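Local coordinates for protein bazooka, isoform C,LD29223p (Drosophila melanogaster, PDB 5OAK) that binds the C-terminal PDZ-binding motif of the polarity protein Par6 through its first PDZ domain, and probably also binds phosphatidylinositol and phosphatidic acid lipids, at residues Q36-E39 / P40-A44; S69-Q72 / E73-R77. All coordinates share one frame; numbering follows the deposited sequence.

Contact 1 of 2, residues Q36-E39 / P40-A44; sequences QHVE and PGSRA
A type II beta turn from E39 to S42 leads from strand 33-38 into the short helix 43-46 of the PDZ1 domain. The carbonyl oxygen of E39 is its anchor and takes two bonds from S42. The backbone N of S42 lies 3.2 Å from E39 O and approaches from above the carbonyl plane. S42 OG donates to the same E39 O at 2.6 Å, in the carbonyl plane and on a lone pair. The torsion of S42 (chi1 65°) sets OG between its own backbone N and carbonyl carbon. From there OG also accepts a bond from the backbone N of E45, and S42 is the N-cap of the helix. G41 has the positive phi usual at the third position of this turn, and its N bonds to the E45 carboxylate. V38 CG1 packs against the start of the helix, 4.0 Å from A44 CB. The same V38 CG1 lies 3.9 Å from S42 OG. CG1 is anti to the backbone N of V38 (chi1 180°), which brings it to the helix start. At the edge of the H37 ring, ND1 makes a weak bond of 3.0 Å to E39 OE2. S42 OG thus acts as donor and acceptor at once. One hydroxyl ties the end of the strand to the first turn of the helix.

Contact 2 of 2, residues S69-Q72 / E73-R77; sequences SQVQ and EQLRR
Four backbone bonds join S69-Q72 to E73-R77 within helix 68-78, the long helix that borders the peptide groove of the PDZ fold. In each, the N-H of residue i+4 bonds to the C=O of residue i: E73 N to S69 O, 3.0 Å; Q74 N to Q70 O, 2.9 Å; L75 N to V71 O, 2.9 Å; R76 N to Q72 O, 3.0 Å. The apolar contact is V71 CG1 against L75 CD1 at 4.3 Å. Both residues also touch L33. In the fused Par6 segment of the second subunit, L115 packs on L75 and V110 on Q72. Q72 OE1 lies 3.6 Å from R76 NH2, with the side chains alongside each other and the amide and guanidinium planes 89° apart. R76 NE bonds to G107 O of the second subunit, in the engineered linker. R76 NH1 makes a long salt bridge of 3.7 Å to E73 OE1, whose chain bends at chi2 (49°). Replacing R76 with an alanine would probably leave that linker carbonyl without its NE donor and E73 without its long bridge. One face of the R76 guanidinium lies over Q72 O, and the nearest of its nitrogens, NH1, is 3.8 Å from that oxygen.

Contacts 1 and 2 lie in one PDZ domain, with centres 20 Å apart and nearest atoms about 11 Å apart. They do not touch. In PDZ domains the peptide binds between the second strand, here 21-25, and the helix of contact 2. The engineered chain ends in a Par6 segment, and that of a second copy lies against this helix. Contact 1 reaches strand 21-25 through backbone bonds of Q36 and H37 to T22, a classic beta bulge, and through the side chains of Q36, on L24, and H37, on T22. E39 pairs with G20 and A44 with L19, in the segment corresponding to the carboxylate-binding loop. Strand 33-38 carries contact 1 at its end and meets the helix of contact 2 at its start.

Contact 1 of 2, residues Q36-E39 / P40-A44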
loop_
_atom_site.group_PDB
_atom_site.type_symbol
_atom_site.label_atom_id
_atom_site.label_comp_id
_atom_site.label_asym_id
_atom_site.label_seq_id
_atom_site.Cartn_x
_atom_site.Cartn_y
_atom_site.Cartn_z
ATOM N N GLN A 36 -3.357 -3.452 -7.667
ATOM C CA GLN A 36 -3.663 -4.153 -8.907
ATOM C C GLN A 36 -3.623 -5.662 -8.726
ATOM O O GLN A 36 -4.393 -6.392 -9.341
ATOM C CB GLN A 36 -2.671 -3.750 -9.996
ATOM C CG GLN A 36 -2.750 -2.293 -10.409
ATOM C CD GLN A 36 -4.074 -1.954 -11.064
ATOM O OE1 GLN A 36 -4.968 -1.399 -10.430
ATOM N NE2 GLN A 36 -4.202 -2.287 -12.343
ATOM N N HIS A 37 -2.775 -6.157 -7.861
ATOM C CA HIS A 37 -2.646 -7.593 -7.723
ATOM C C HIS A 37 -2.129 -7.919 -6.353
ATOM O O HIS A 37 -1.335 -7.145 -5.799
ATOM C CB HIS A 37 -1.697 -8.152 -8.769
ATOM C CG HIS A 37 -1.724 -9.630 -8.844
ATOM N ND1 HIS A 37 -0.686 -10.420 -8.386
ATOM C CD2 HIS A 37 -2.692 -10.479 -9.264
ATOM C CE1 HIS A 37 -0.989 -11.694 -8.571
ATOM N NE2 HIS A 37 -2.198 -11.759 -9.097
ATOM N N VAL A 38 -2.621 -9.039 -5.813
ATOM C CA VAL A 38 -2.155 -9.551 -4.532
ATOM C C VAL A 38 -1.784 -11.018 -4.781
ATOM O O VAL A 38 -2.610 -11.815 -5.292
ATOM C CB VAL A 38 -3.240 -9.443 -3.447
ATOM C CG1 VAL A 38 -2.717 -9.995 -2.138
ATOM C CG2 VAL A 38 -3.664 -7.959 -3.263
ATOM N N GLU A 39 -0.555 -11.389 -4.421
ATOM C CA GLU A 39 -0.065 -12.737 -4.698
ATOM C C GLU A 39 -0.715 -13.726 -3.749
ATOM O O GLU A 39 -0.793 -13.469 -2.541
ATOM C CB GLU A 39 1.452 -12.771 -4.533
ATOM C CG GLU A 39 2.271 -11.855 -5.469
ATOM C CD GLU A 39 2.051 -12.085 -6.944
ATOM O OE1 GLU A 39 1.765 -13.230 -7.370
ATOM O OE2 GLU A 39 2.199 -11.096 -7.682
ATOM N N PRO A 40 -1.159 -14.875 -4.277
ATOM C CA PRO A 40 -1.779 -15.896 -3.437
ATOM C C PRO A 40 -0.812 -16.368 -2.349
ATOM O O PRO A 40 0.369 -16.609 -2.617
ATOM C CB PRO A 40 -2.099 -17.020 -4.409
ATOM C CG PRO A 40 -1.258 -16.740 -5.584
ATOM C CD PRO A 40 -1.040 -15.286 -5.676
ATOM N N GLY A 41 -1.322 -16.479 -1.128
ATOM C CA GLY A 41 -0.541 -17.010 -0.037
ATOM C C GLY A 41 0.416 -16.026 0.592
ATOM O O GLY A 41 1.136 -16.354 1.530
ATOM N N SER A 42 0.425 -14.795 0.089
ATOM C CA SER A 42 1.406 -13.799 0.526
ATOM C C SER A 42 1.017 -13.110 1.809
ATOM O O SER A 42 -0.109 -13.218 2.276
ATOM C CB SER A 42 1.588 -12.720 -0.546
ATOM O OG SER A 42 0.377 -11.945 -0.732
ATOM N N ARG A 43 1.942 -12.335 2.340
ATOM C CA ARG A 43 1.653 -11.571 3.564
ATOM C C ARG A 43 0.622 -10.525 3.310
ATOM O O ARG A 43 -0.199 -10.259 4.185
ATOM C CB ARG A 43 2.914 -11.009 4.135
ATOM C CG ARG A 43 3.881 -12.202 4.507
ATOM C CD ARG A 43 4.891 -11.727 5.484
ATOM N NE ARG A 43 5.929 -12.729 5.745
ATOM C CZ ARG A 43 5.846 -13.645 6.704
ATOM N NH1 ARG A 43 4.826 -13.641 7.557
ATOM N NH2 ARG A 43 6.826 -14.519 6.863
ATOM N N ALA A 44 0.623 -9.927 2.122
ATOM C CA ALA A 44 -0.425 -8.953 1.796
ATOM C C ALA A 44 -1.787 -9.658 1.732
ATOM O O ALA A 44 -2.784 -9.115 2.214
ATOM C CB ALA A 44 -0.112 -8.273 0.437
#

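Contact 2 of 2, residues S69-Q72 / E73-R77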
loop_
_atom_site.group_PDB
_atom_site.type_symbol
_atom_site.label_atom_id
_atom_site.label_comp_id
_atom_site.label_asym_id
_atom_site.label_seq_id
_atom_site.Cartn_x
_atom_site.Cartn_y
_atom_site.Cartn_z
ATOM N N SER A 69 6.694 11.049 -5.464
ATOM C CA SER A 69 7.987 10.775 -4.841
ATOM C C SER A 69 7.878 10.670 -3.325
ATOM O O SER A 69 8.519 9.821 -2.718
ATOM C CB SER A 69 8.994 11.869 -5.209
ATOM O OG SER A 69 10.235 11.708 -4.526
ATOM N N GLN A 70 7.074 11.536 -2.719
ATOM C CA GLN A 70 6.859 11.433 -1.293
ATOM C C GLN A 70 6.208 10.104 -0.909
ATOM O O GLN A 70 6.523 9.550 0.157
ATOM C CB GLN A 70 5.964 12.584 -0.832
ATOM C CG GLN A 70 6.671 13.942 -0.705
ATOM C CD GLN A 70 5.669 15.003 -0.238
ATOM O OE1 GLN A 70 4.638 15.221 -0.872
ATOM N NE2 GLN A 70 5.932 15.600 0.925
ATOM N N VAL A 71 5.277 9.610 -1.742
ATOM C CA VAL A 71 4.598 8.343 -1.398
ATOM C C VAL A 71 5.628 7.208 -1.439
ATOM O O VAL A 71 5.655 6.364 -0.563
ATOM C CB VAL A 71 3.415 8.077 -2.341
ATOM C CG1 VAL A 71 2.903 6.645 -2.204
ATOM C CG2 VAL A 71 2.294 9.068 -2.102
ATOM N N GLN A 72 6.511 7.241 -2.432
ATOM C CA GLN A 72 7.514 6.189 -2.563
ATOM C C GLN A 72 8.429 6.228 -1.335
ATOM O O GLN A 72 8.793 5.195 -0.780
ATOM C CB GLN A 72 8.321 6.358 -3.849
ATOM C CG GLN A 72 7.542 5.880 -5.056
ATOM C CD GLN A 72 8.261 6.211 -6.341
ATOM O OE1 GLN A 72 9.440 6.534 -6.313
ATOM N NE2 GLN A 72 7.551 6.165 -7.463
ATOM N N GLU A 73 8.803 7.435 -0.922
ATOM C CA GLU A 73 9.654 7.589 0.258
ATOM C C GLU A 73 8.961 7.091 1.511
ATOM O O GLU A 73 9.588 6.465 2.359
ATOM C CB GLU A 73 10.077 9.047 0.461
ATOM C CG GLU A 73 11.014 9.258 1.673
ATOM C CD GLU A 73 12.213 8.295 1.730
ATOM O OE1 GLU A 73 12.819 8.006 0.674
ATOM O OE2 GLU A 73 12.561 7.829 2.841
ATOM N N GLN A 74 7.678 7.381 1.681
ATOM C CA GLN A 74 7.025 6.894 2.872
ATOM C C GLN A 74 6.868 5.367 2.836
ATOM O O GLN A 74 6.934 4.735 3.877
ATOM C CB GLN A 74 5.701 7.642 3.050
ATOM C CG GLN A 74 5.981 9.135 3.299
ATOM C CD GLN A 74 6.996 9.367 4.455
ATOM O OE1 GLN A 74 7.977 10.089 4.313
ATOM N NE2 GLN A 74 6.754 8.739 5.570
ATOM N N LEU A 75 6.703 4.770 1.644
ATOM C CA LEU A 75 6.709 3.306 1.567
ATOM C C LEU A 75 8.050 2.747 2.021
ATOM O O LEU A 75 8.103 1.752 2.733
ATOM C CB LEU A 75 6.478 2.817 0.159
ATOM C CG LEU A 75 5.046 2.971 -0.239
ATOM C CD1 LEU A 75 4.915 2.815 -1.767
ATOM C CD2 LEU A 75 4.235 1.921 0.464
ATOM N N ARG A 76 9.128 3.351 1.541
ATOM C CA ARG A 76 10.455 2.858 1.920
ATOM C C ARG A 76 10.636 2.957 3.423
ATOM O O ARG A 76 11.163 2.043 4.063
ATOM C CB ARG A 76 11.561 3.650 1.202
ATOM C CG ARG A 76 11.670 3.316 -0.279
ATOM C CD ARG A 76 12.870 4.001 -0.980
ATOM N NE ARG A 76 12.669 4.025 -2.424
ATOM C CZ ARG A 76 12.259 5.103 -3.101
ATOM N NH1 ARG A 76 12.048 6.270 -2.473
ATOM N NH2 ARG A 76 12.080 5.025 -4.416
ATOM N N ARG A 77 10.208 4.058 4.006
ATOM C CA ARG A 77 10.282 4.207 5.449
ATOM C C ARG A 77 9.456 3.161 6.205
ATOM O O ARG A 77 9.942 2.529 7.158
ATOM C CB ARG A 77 9.840 5.609 5.864
ATOM C CG ARG A 77 10.880 6.631 5.670
ATOM C CD ARG A 77 10.490 7.849 6.539
ATOM N NE ARG A 77 11.569 8.820 6.602
ATOM C CZ ARG A 77 11.472 10.070 6.178
ATOM N NH1 ARG A 77 10.330 10.507 5.693
ATOM N NH2 ARG A 77 12.517 10.887 6.265
#